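PDB 5BWJ: sensory transduction histidine kinase, putative from Borrelia burgdorferi, which is probably a membrane-bound hybrid histidine kinase that autophosphorylates from ATP, its periplasmic Venus flytrap sensor domain, the part modelled here, probably recognising small molecules. Local coordinates for residues B[4-9]-B[196-201]; B[37-42]-B[200-205]; B[64-69]-B[77-82]. All coordinates share one frame; numbering follows the deposited sequence.

Contact 1. Residues B[4-9]-B[196-201]; sequences SKDIFK and PEIVKN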
loop_
_atom_site.group_PDB
_atom_site.type_symbol
_atom_site.label_atom_id
_atom_site.label_comp_id
_atom_site.label_asym_id
_atom_site.label_seq_id
_atom_site.Cartn_x
_atom_site.Cartn_y
_atom_site.Cartn_z
ATOM N N SER B 4 -21.015 16.385 27.618
ATOM C CA SER B 4 -21.766 15.582 26.660
ATOM C C SER B 4 -20.849 15.011 25.584
ATOM O O SER B 4 -20.156 15.753 24.889
ATOM C CB SER B 4 -22.871 16.419 26.013
ATOM N N LYS B 5 -20.851 13.688 25.453
ATOM C CA LYS B 5 -20.032 13.023 24.446
ATOM C C LYS B 5 -20.613 13.244 23.053
ATOM O O LYS B 5 -21.767 12.903 22.789
ATOM C CB LYS B 5 -19.923 11.524 24.742
ATOM C CG LYS B 5 -18.978 10.778 23.808
ATOM C CD LYS B 5 -18.951 9.286 24.100
ATOM C CE LYS B 5 -18.233 8.976 25.401
ATOM N NZ LYS B 5 -18.149 7.508 25.639
ATOM N N ASP B 6 -19.804 13.817 22.170
ATOM C CA ASP B 6 -20.227 14.106 20.804
ATOM C C ASP B 6 -20.261 12.841 19.956
ATOM O O ASP B 6 -19.614 11.845 20.283
ATOM C CB ASP B 6 -19.290 15.131 20.160
ATOM C CG ASP B 6 -19.272 16.452 20.900
ATOM O OD1 ASP B 6 -20.338 16.876 21.396
ATOM O OD2 ASP B 6 -18.190 17.069 20.984
ATOM N N ILE B 7 -21.016 12.895 18.862
ATOM C CA ILE B 7 -21.097 11.789 17.914
ATOM C C ILE B 7 -20.804 12.303 16.504
ATOM O O ILE B 7 -21.343 13.328 16.088
ATOM C CB ILE B 7 -22.482 11.105 17.963
ATOM C CG1 ILE B 7 -22.590 10.031 16.878
ATOM C CG2 ILE B 7 -23.603 12.134 17.819
ATOM C CD1 ILE B 7 -23.772 9.101 17.057
ATOM N N PHE B 8 -19.933 11.598 15.785
ATOM C CA PHE B 8 -19.508 12.022 14.452
ATOM C C PHE B 8 -19.682 10.910 13.426
ATOM O O PHE B 8 -19.450 9.737 13.715
ATOM C CB PHE B 8 -18.049 12.483 14.477
ATOM C CG PHE B 8 -17.809 13.684 15.346
ATOM C CD1 PHE B 8 -18.231 14.941 14.944
ATOM C CD2 PHE B 8 -17.161 13.557 16.564
ATOM C CE1 PHE B 8 -18.015 16.049 15.743
ATOM C CE2 PHE B 8 -16.940 14.662 17.366
ATOM C CZ PHE B 8 -17.368 15.909 16.955
ATOM N N LYS B 9 -20.088 11.297 12.222
ATOM C CA LYS B 9 -20.324 10.352 11.138
ATOM C C LYS B 9 -19.146 10.329 10.171
ATOM O O LYS B 9 -18.722 11.371 9.668
ATOM C CB LYS B 9 -21.613 10.714 10.399
ATOM C CG LYS B 9 -22.047 9.707 9.351
ATOM C CD LYS B 9 -23.425 10.059 8.810
ATOM C CE LYS B 9 -23.945 9.001 7.854
ATOM N NZ LYS B 9 -25.328 9.306 7.390
ATOM N N PRO B 196 -20.145 21.821 10.014
ATOM C CA PRO B 196 -20.377 22.474 11.307
ATOM C C PRO B 196 -19.075 22.892 11.982
ATOM O O PRO B 196 -18.030 22.299 11.712
ATOM C CB PRO B 196 -21.091 21.394 12.127
ATOM C CG PRO B 196 -21.662 20.459 11.128
ATOM C CD PRO B 196 -20.708 20.459 9.982
ATOM N N GLU B 197 -19.143 23.897 12.850
ATOM C CA GLU B 197 -17.963 24.386 13.555
ATOM C C GLU B 197 -17.339 23.286 14.411
ATOM O O GLU B 197 -16.122 23.240 14.588
ATOM C CB GLU B 197 -18.324 25.587 14.431
ATOM N N ILE B 198 -18.182 22.403 14.936
ATOM C CA ILE B 198 -17.720 21.312 15.785
ATOM C C ILE B 198 -16.846 20.338 14.996
ATOM O O ILE B 198 -15.942 19.717 15.554
ATOM C CB ILE B 198 -18.907 20.548 16.421
ATOM C CG1 ILE B 198 -18.399 19.442 17.351
ATOM C CG2 ILE B 198 -19.823 19.972 15.344
ATOM C CD1 ILE B 198 -19.483 18.796 18.193
ATOM N N VAL B 199 -17.113 20.215 13.699
ATOM C CA VAL B 199 -16.342 19.325 12.837
ATOM C C VAL B 199 -15.035 19.989 12.416
ATOM O O VAL B 199 -13.983 19.351 12.399
ATOM C CB VAL B 199 -17.144 18.920 11.579
ATOM C CG1 VAL B 199 -16.307 18.030 10.659
ATOM C CG2 VAL B 199 -18.429 18.209 11.974
ATOM N N LYS B 200 -15.107 21.273 12.078
ATOM C CA LYS B 200 -13.936 22.015 11.625
ATOM C C LYS B 200 -12.867 22.108 12.711
ATOM O O LYS B 200 -11.684 22.273 12.412
ATOM C CB LYS B 200 -14.336 23.421 11.176
ATOM C CG LYS B 200 -15.172 23.455 9.908
ATOM C CD LYS B 200 -15.475 24.884 9.489
ATOM C CE LYS B 200 -16.193 24.936 8.150
ATOM N NZ LYS B 200 -16.527 26.329 7.744
ATOM N N ASN B 201 -13.287 22.000 13.967
ATOM C CA ASN B 201 -12.367 22.103 15.094
ATOM C C ASN B 201 -11.686 20.776 15.410
ATOM O O ASN B 201 -10.700 20.737 16.146
ATOM C CB ASN B 201 -13.105 22.611 16.335
#

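Contact 2. Residues B[37-42]-B[200-205]; sequences DKWAKD and KNLNLD. With NO3 (nitrate ion), chain I.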
loop_
_atom_site.group_PDB
_atom_site.type_symbol
_atom_site.label_atom_id
_atom_site.label_comp_id
_atom_site.label_asym_id
_atom_site.label_seq_id
_atom_site.Cartn_x
_atom_site.Cartn_y
_atom_site.Cartn_z
ATOM N N ASP B 37 -11.893 3.904 16.176
ATOM C CA ASP B 37 -12.213 3.665 17.579
ATOM C C ASP B 37 -11.153 4.282 18.489
ATOM O O ASP B 37 -11.470 4.797 19.559
ATOM C CB ASP B 37 -12.338 2.165 17.860
ATOM C CG ASP B 37 -13.616 1.565 17.295
ATOM O OD1 ASP B 37 -14.623 2.294 17.179
ATOM O OD2 ASP B 37 -13.615 0.360 16.971
ATOM N N LYS B 38 -9.896 4.228 18.062
ATOM C CA LYS B 38 -8.813 4.839 18.824
ATOM C C LYS B 38 -8.945 6.358 18.820
ATOM O O LYS B 38 -8.857 6.999 19.869
ATOM C CB LYS B 38 -7.451 4.430 18.259
ATOM C CG LYS B 38 -7.021 3.022 18.626
ATOM C CD LYS B 38 -5.556 2.800 18.295
ATOM C CE LYS B 38 -5.033 1.518 18.912
ATOM N NZ LYS B 38 -3.550 1.444 18.832
ATOM N N TRP B 39 -9.154 6.925 17.636
ATOM C CA TRP B 39 -9.343 8.364 17.496
ATOM C C TRP B 39 -10.521 8.838 18.338
ATOM O O TRP B 39 -10.484 9.920 18.924
ATOM C CB TRP B 39 -9.567 8.735 16.028
ATOM C CG TRP B 39 -9.895 10.186 15.813
ATOM C CD1 TRP B 39 -9.018 11.193 15.530
ATOM C CD2 TRP B 39 -11.196 10.788 15.858
ATOM N NE1 TRP B 39 -9.690 12.384 15.399
ATOM C CE2 TRP B 39 -11.028 12.163 15.596
ATOM C CE3 TRP B 39 -12.484 10.299 16.096
ATOM C CZ2 TRP B 39 -12.100 13.053 15.566
ATOM C CZ3 TRP B 39 -13.546 11.184 16.065
ATOM C CH2 TRP B 39 -13.348 12.545 15.802
ATOM N N ALA B 40 -11.561 8.015 18.397
ATOM C CA ALA B 40 -12.783 8.364 19.110
ATOM C C ALA B 40 -12.522 8.494 20.603
ATOM O O ALA B 40 -13.036 9.403 21.257
ATOM C CB ALA B 40 -13.860 7.322 18.849
ATOM N N LYS B 41 -11.716 7.581 21.135
ATOM C CA LYS B 41 -11.407 7.558 22.559
ATOM C C LYS B 41 -10.683 8.828 23.000
ATOM O O LYS B 41 -11.025 9.416 24.024
ATOM C CB LYS B 41 -10.559 6.330 22.897
ATOM N N ASP B 42 -9.687 9.248 22.227
ATOM C CA ASP B 42 -8.896 10.424 22.578
ATOM C C ASP B 42 -9.687 11.719 22.430
ATOM O O ASP B 42 -9.427 12.692 23.137
ATOM C CB ASP B 42 -7.631 10.497 21.719
ATOM C CG ASP B 42 -6.580 9.483 22.134
ATOM O OD1 ASP B 42 -6.768 8.808 23.167
ATOM O OD2 ASP B 42 -5.554 9.373 21.431
ATOM N N LYS B 200 -15.107 21.273 12.078
ATOM C CA LYS B 200 -13.936 22.015 11.625
ATOM C C LYS B 200 -12.867 22.108 12.711
ATOM O O LYS B 200 -11.684 22.273 12.412
ATOM C CB LYS B 200 -14.336 23.421 11.176
ATOM C CG LYS B 200 -15.172 23.455 9.908
ATOM C CD LYS B 200 -15.475 24.884 9.489
ATOM C CE LYS B 200 -16.193 24.936 8.150
ATOM N NZ LYS B 200 -16.527 26.329 7.744
ATOM N N ASN B 201 -13.287 22.000 13.967
ATOM C CA ASN B 201 -12.367 22.103 15.094
ATOM C C ASN B 201 -11.686 20.776 15.410
ATOM O O ASN B 201 -10.700 20.737 16.146
ATOM C CB ASN B 201 -13.105 22.611 16.335
ATOM N N LEU B 202 -12.213 19.690 14.855
ATOM C CA LEU B 202 -11.652 18.367 15.099
ATOM C C LEU B 202 -10.245 18.238 14.535
ATOM O O LEU B 202 -9.947 18.749 13.456
ATOM C CB LEU B 202 -12.537 17.280 14.487
ATOM C CG LEU B 202 -13.906 17.028 15.120
ATOM C CD1 LEU B 202 -14.648 15.975 14.317
ATOM C CD2 LEU B 202 -13.766 16.601 16.572
ATOM N N ASN B 203 -9.385 17.553 15.282
ATOM C CA ASN B 203 -8.085 17.137 14.779
ATOM C C ASN B 203 -8.229 15.766 14.130
ATOM O O ASN B 203 -8.336 14.753 14.822
ATOM C CB ASN B 203 -7.050 17.100 15.905
ATOM C CG ASN B 203 -5.663 16.730 15.412
ATOM O OD1 ASN B 203 -5.387 16.759 14.213
ATOM N ND2 ASN B 203 -4.778 16.383 16.342
ATOM N N LEU B 204 -8.249 15.743 12.801
ATOM C CA LEU B 204 -8.506 14.516 12.053
ATOM C C LEU B 204 -7.219 13.861 11.557
ATOM O O LEU B 204 -7.153 13.386 10.422
ATOM C CB LEU B 204 -9.434 14.808 10.870
ATOM C CG LEU B 204 -10.809 15.377 11.235
ATOM C CD1 LEU B 204 -11.604 15.694 9.979
ATOM C CD2 LEU B 204 -11.581 14.412 12.122
ATOM N N ASP B 205 -6.204 13.832 12.412
ATOM C CA ASP B 205 -4.949 13.167 12.082
ATOM C C ASP B 205 -5.062 11.685 12.435
ATOM O O ASP B 205 -4.522 11.228 13.442
ATOM C CB ASP B 205 -3.774 13.819 12.819
ATOM C CG ASP B 205 -2.423 13.418 12.245
ATOM O OD1 ASP B 205 -2.360 12.420 11.494
ATOM O OD2 ASP B 205 -1.423 14.101 12.546
HETATM N N NO3 I . -6.197 17.593 10.767
HETATM O O1 NO3 I . -5.673 16.575 11.304
HETATM O O2 NO3 I . -7.006 18.310 11.424
HETATM O O3 NO3 I . -5.912 17.894 9.572
#

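Contact 3. Residues B[64-69]-B[77-82]; sequences AIYLGL and DFFYFK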
loop_
_atom_site.group_PDB
_atom_site.type_symbol
_atom_site.label_atom_id
_atom_site.label_comp_id
_atom_site.label_asym_id
_atom_site.label_seq_id
_atom_site.Cartn_x
_atom_site.Cartn_y
_atom_site.Cartn_z
ATOM N N ALA B 64 -20.599 15.201 7.914
ATOM C CA ALA B 64 -19.868 13.944 7.794
ATOM C C ALA B 64 -18.401 14.161 7.437
ATOM O O ALA B 64 -18.052 15.113 6.739
ATOM C CB ALA B 64 -20.530 13.055 6.755
ATOM N N ILE B 65 -17.553 13.263 7.926
ATOM C CA ILE B 65 -16.130 13.274 7.613
ATOM C C ILE B 65 -15.863 12.214 6.548
ATOM O O ILE B 65 -16.179 11.040 6.741
ATOM C CB ILE B 65 -15.275 13.005 8.864
ATOM C CG1 ILE B 65 -15.649 13.989 9.980
ATOM C CG2 ILE B 65 -13.789 13.113 8.529
ATOM C CD1 ILE B 65 -15.059 13.647 11.328
ATOM N N TYR B 66 -15.283 12.633 5.427
ATOM C CA TYR B 66 -15.148 11.766 4.259
ATOM C C TYR B 66 -13.750 11.175 4.098
ATOM O O TYR B 66 -12.752 11.898 4.096
ATOM C CB TYR B 66 -15.523 12.540 2.995
ATOM C CG TYR B 66 -17.005 12.806 2.869
ATOM C CD1 TYR B 66 -17.610 13.835 3.577
ATOM C CD2 TYR B 66 -17.800 12.026 2.041
ATOM C CE1 TYR B 66 -18.965 14.079 3.464
ATOM C CE2 TYR B 66 -19.153 12.263 1.920
ATOM C CZ TYR B 66 -19.732 13.289 2.633
ATOM O OH TYR B 66 -21.082 13.523 2.514
ATOM N N LEU B 67 -13.703 9.853 3.959
ATOM C CA LEU B 67 -12.470 9.129 3.671
ATOM C C LEU B 67 -12.582 8.454 2.308
ATOM O O LEU B 67 -13.673 8.063 1.892
ATOM C CB LEU B 67 -12.183 8.085 4.755
ATOM C CG LEU B 67 -12.157 8.572 6.207
ATOM C CD1 LEU B 67 -11.740 7.443 7.140
ATOM C CD2 LEU B 67 -11.229 9.758 6.373
ATOM N N GLY B 68 -11.454 8.319 1.619
ATOM C CA GLY B 68 -11.423 7.675 0.318
ATOM C C GLY B 68 -11.513 8.649 -0.841
ATOM O O GLY B 68 -11.715 8.241 -1.985
ATOM N N LEU B 69 -11.372 9.939 -0.545
ATOM C CA LEU B 69 -11.378 10.967 -1.580
ATOM C C LEU B 69 -9.963 11.461 -1.839
ATOM O O LEU B 69 -9.146 11.543 -0.922
ATOM C CB LEU B 69 -12.269 12.146 -1.181
ATOM C CG LEU B 69 -13.742 11.846 -0.903
ATOM C CD1 LEU B 69 -14.476 13.135 -0.570
ATOM C CD2 LEU B 69 -14.401 11.142 -2.083
ATOM N N ASP B 77 -14.151 22.255 -4.925
ATOM C CA ASP B 77 -15.158 23.305 -4.797
ATOM C C ASP B 77 -16.271 22.910 -3.820
ATOM O O ASP B 77 -17.288 23.597 -3.724
ATOM C CB ASP B 77 -15.763 23.631 -6.166
ATOM C CG ASP B 77 -14.727 24.118 -7.165
ATOM O OD1 ASP B 77 -13.745 24.769 -6.747
ATOM O OD2 ASP B 77 -14.897 23.854 -8.375
ATOM N N PHE B 78 -16.074 21.807 -3.100
ATOM C CA PHE B 78 -17.074 21.309 -2.153
ATOM C C PHE B 78 -16.446 20.793 -0.858
ATOM O O PHE B 78 -17.083 20.816 0.197
ATOM C CB PHE B 78 -17.906 20.196 -2.797
ATOM N N PHE B 79 -15.201 20.326 -0.945
ATOM C CA PHE B 79 -14.503 19.749 0.203
ATOM C C PHE B 79 -13.241 20.518 0.576
ATOM O O PHE B 79 -12.608 21.150 -0.272
ATOM C CB PHE B 79 -14.128 18.294 -0.081
ATOM C CG PHE B 79 -15.305 17.374 -0.191
ATOM C CD1 PHE B 79 -15.888 16.842 0.946
ATOM C CD2 PHE B 79 -15.823 17.034 -1.429
ATOM C CE1 PHE B 79 -16.969 15.992 0.851
ATOM C CE2 PHE B 79 -16.905 16.186 -1.530
ATOM C CZ PHE B 79 -17.479 15.662 -0.389
ATOM N N TYR B 80 -12.889 20.450 1.856
ATOM C CA TYR B 80 -11.593 20.907 2.339
ATOM C C TYR B 80 -10.772 19.681 2.713
ATOM O O TYR B 80 -11.131 18.942 3.631
ATOM C CB TYR B 80 -11.748 21.844 3.538
ATOM N N PHE B 81 -9.684 19.456 1.984
ATOM C CA PHE B 81 -8.833 18.294 2.215
ATOM C C PHE B 81 -7.836 18.565 3.336
ATOM O O PHE B 81 -7.089 19.540 3.295
ATOM C CB PHE B 81 -8.108 17.906 0.927
ATOM C CG PHE B 81 -9.024 17.387 -0.145
ATOM C CD1 PHE B 81 -9.663 18.258 -1.012
ATOM C CD2 PHE B 81 -9.254 16.028 -0.280
ATOM C CE1 PHE B 81 -10.508 17.783 -1.995
ATOM C CE2 PHE B 81 -10.098 15.548 -1.261
ATOM C CZ PHE B 81 -10.727 16.425 -2.119
ATOM N N LYS B 82 -7.832 17.681 4.330
ATOM C CA LYS B 82 -7.093 17.896 5.568
ATOM C C LYS B 82 -5.878 16.964 5.661
ATOM O O LYS B 82 -5.098 16.857 4.713
ATOM C CB LYS B 82 -8.025 17.695 6.770
ATOM C CG LYS B 82 -9.304 18.528 6.725
ATOM C CD LYS B 82 -9.120 19.898 7.360
ATOM C CE LYS B 82 -9.105 19.810 8.879
ATOM N NZ LYS B 82 -9.111 21.154 9.522
#

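Contact 1. Residues B[4-9]-B[196-201]
Ile198 reaches from the short helix 197-200 to Asp6 and Phe8 of strand 6-13 and touches both. Its CG1 lies at the edge of the Phe8 ring, close to the ring plane, 3.7 Å from Phe8 CZ, while the terminal methyl runs on to the carboxylate, where Ile198 CD1 sits 3.5 Å from Asp6 OD2. That second meeting is plain van der Waals contact between a methyl and a charged group. Val199 adds a looser touch, its CG2 lying 4.4 Å from Phe8 CE1.

The extended isoleucine side chain explains the reach: CG1 stands opposite the backbone N (chi1 -178°), and CD1 continues the line outward. Asp6 and Phe8 are two apart on strand 6-13, which puts both side chains on the face turned to the helix. Behind them, Phe8 is tied by backbone hydrogen bonds to Asp46 and Met48 of the neighbouring strand, and its ring also packs on Leu202. On the helix side, Pro196 occupies the N-cap, and its O accepts a bond from Lys200 N at 3.1 Å. The result is a single helical turn packed on one face of the sheet, consistent with the alpha/beta layering of a Venus flytrap domain.

Contact 2. Residues B[37-42]-B[200-205]
Trp39 swings its indole out from helix 32-42 with CG opposite the backbone N (chi1 175°), and the ring is turned about CB-CG so that its N-H points at Asn203 O. Leu202 and Leu204 answer with CG opposite their own carbonyl carbons, which carries their methyls to the benzo part of the indole. The polar link is a single, nearly straight hydrogen bond: Trp39 NE1 donates to Asn203 O over 2.8 Å, with an N-H...O angle of 173°. The oxygen lies in the indole plane, whereas the donor is tilted 23° from the plane of the carbonyl. This bond satisfies the one polar atom of a buried ring and helps fix the indole's rotation.

Next to it, Leu202 CD1 meets the ring edge at Trp39 CH2, 4.0 Å away, the two side chains crossing at about a right angle. Leu204 CD2 approaches more obliquely and is 3.7 Å from Trp39 CZ2. The same bend of chain holds a nitrate ion, probably from the crystallisation liquor: Leu204 N donates to its O2 at 3.2 Å.

The contact ties the loop after helix 197-200 to helix 32-42 of the periplasmic sensor domain, and Lys38 on that helix forms a salt bridge with Asp180 of the second subunit. Around the indole, Phe10 of strand 6-13 makes an edge-to-face pair, while Ile47 of strand 45-52 packs from the sheet. Leu202 and Leu204 rest on Ile65 of strand 65-69, and Leu204 extends to Val189 and Ile191 of strand 184-192.

Contact 3. Residues B[64-69]-B[77-82]
Phe79 drives the edge of its ring into one face of Tyr66, a T-shaped pair with centroids 5.0 Å apart and planes at 70°. The leading atom is Phe79 CE1, which stands 3.5 Å from Tyr66 CD1, toward the rim of the tyrosine ring instead of above its centre. Leu69 takes one face of the same phenylalanine: its CD1 sits 3.9 Å from the centroid of the Phe79 ring, only 9° off the normal, in a well-centred CH-pi contact. Phe79 is thus held by a methyl over a face and by an aromatic ring at its edge. Farther along, Leu69 CB touches Phe81 CE2 at 4.0 Å.

The chain turns a corner at Gly68, after which Leu69 as well as Tyr66 points toward strand 79-94. The backbone angles there (phi 95°) bring the position of a side chain against the preceding carbonyl O, which calls for glycine. The phenol end of Tyr66 is tied down by a hydrogen bond between its OH and Glu61 N.

Leu55 touches both Tyr66 and Leu69. In the mixed sheet of the sensor domain, strands 65-69 and 79-94 each pair antiparallel with strand 184-192, so the side chains meet across that strand, with Phe81 packing on its Arg188 and Ala190.

Overall arrangement
All three contacts lie on the same side of the chain's centre and converge on one mixed sheet. Contacts 1 and 2 have centres about 10 Å apart and share Lys200 and Asn201; Phe8 also touches Trp39, which makes their packing continuous. Contact 3 lies about 15 Å from the centre of each. Ile65 joins it to contact 2 by packing, and its N probably donates a hydrogen bond to Lys9 O in contact 1. Along the chain, contact 3 is nested inside the loops closed by the other two, so the late residues 196-205 return to the opening strand and first helix, consistent with their closing one lobe of the sensor domain.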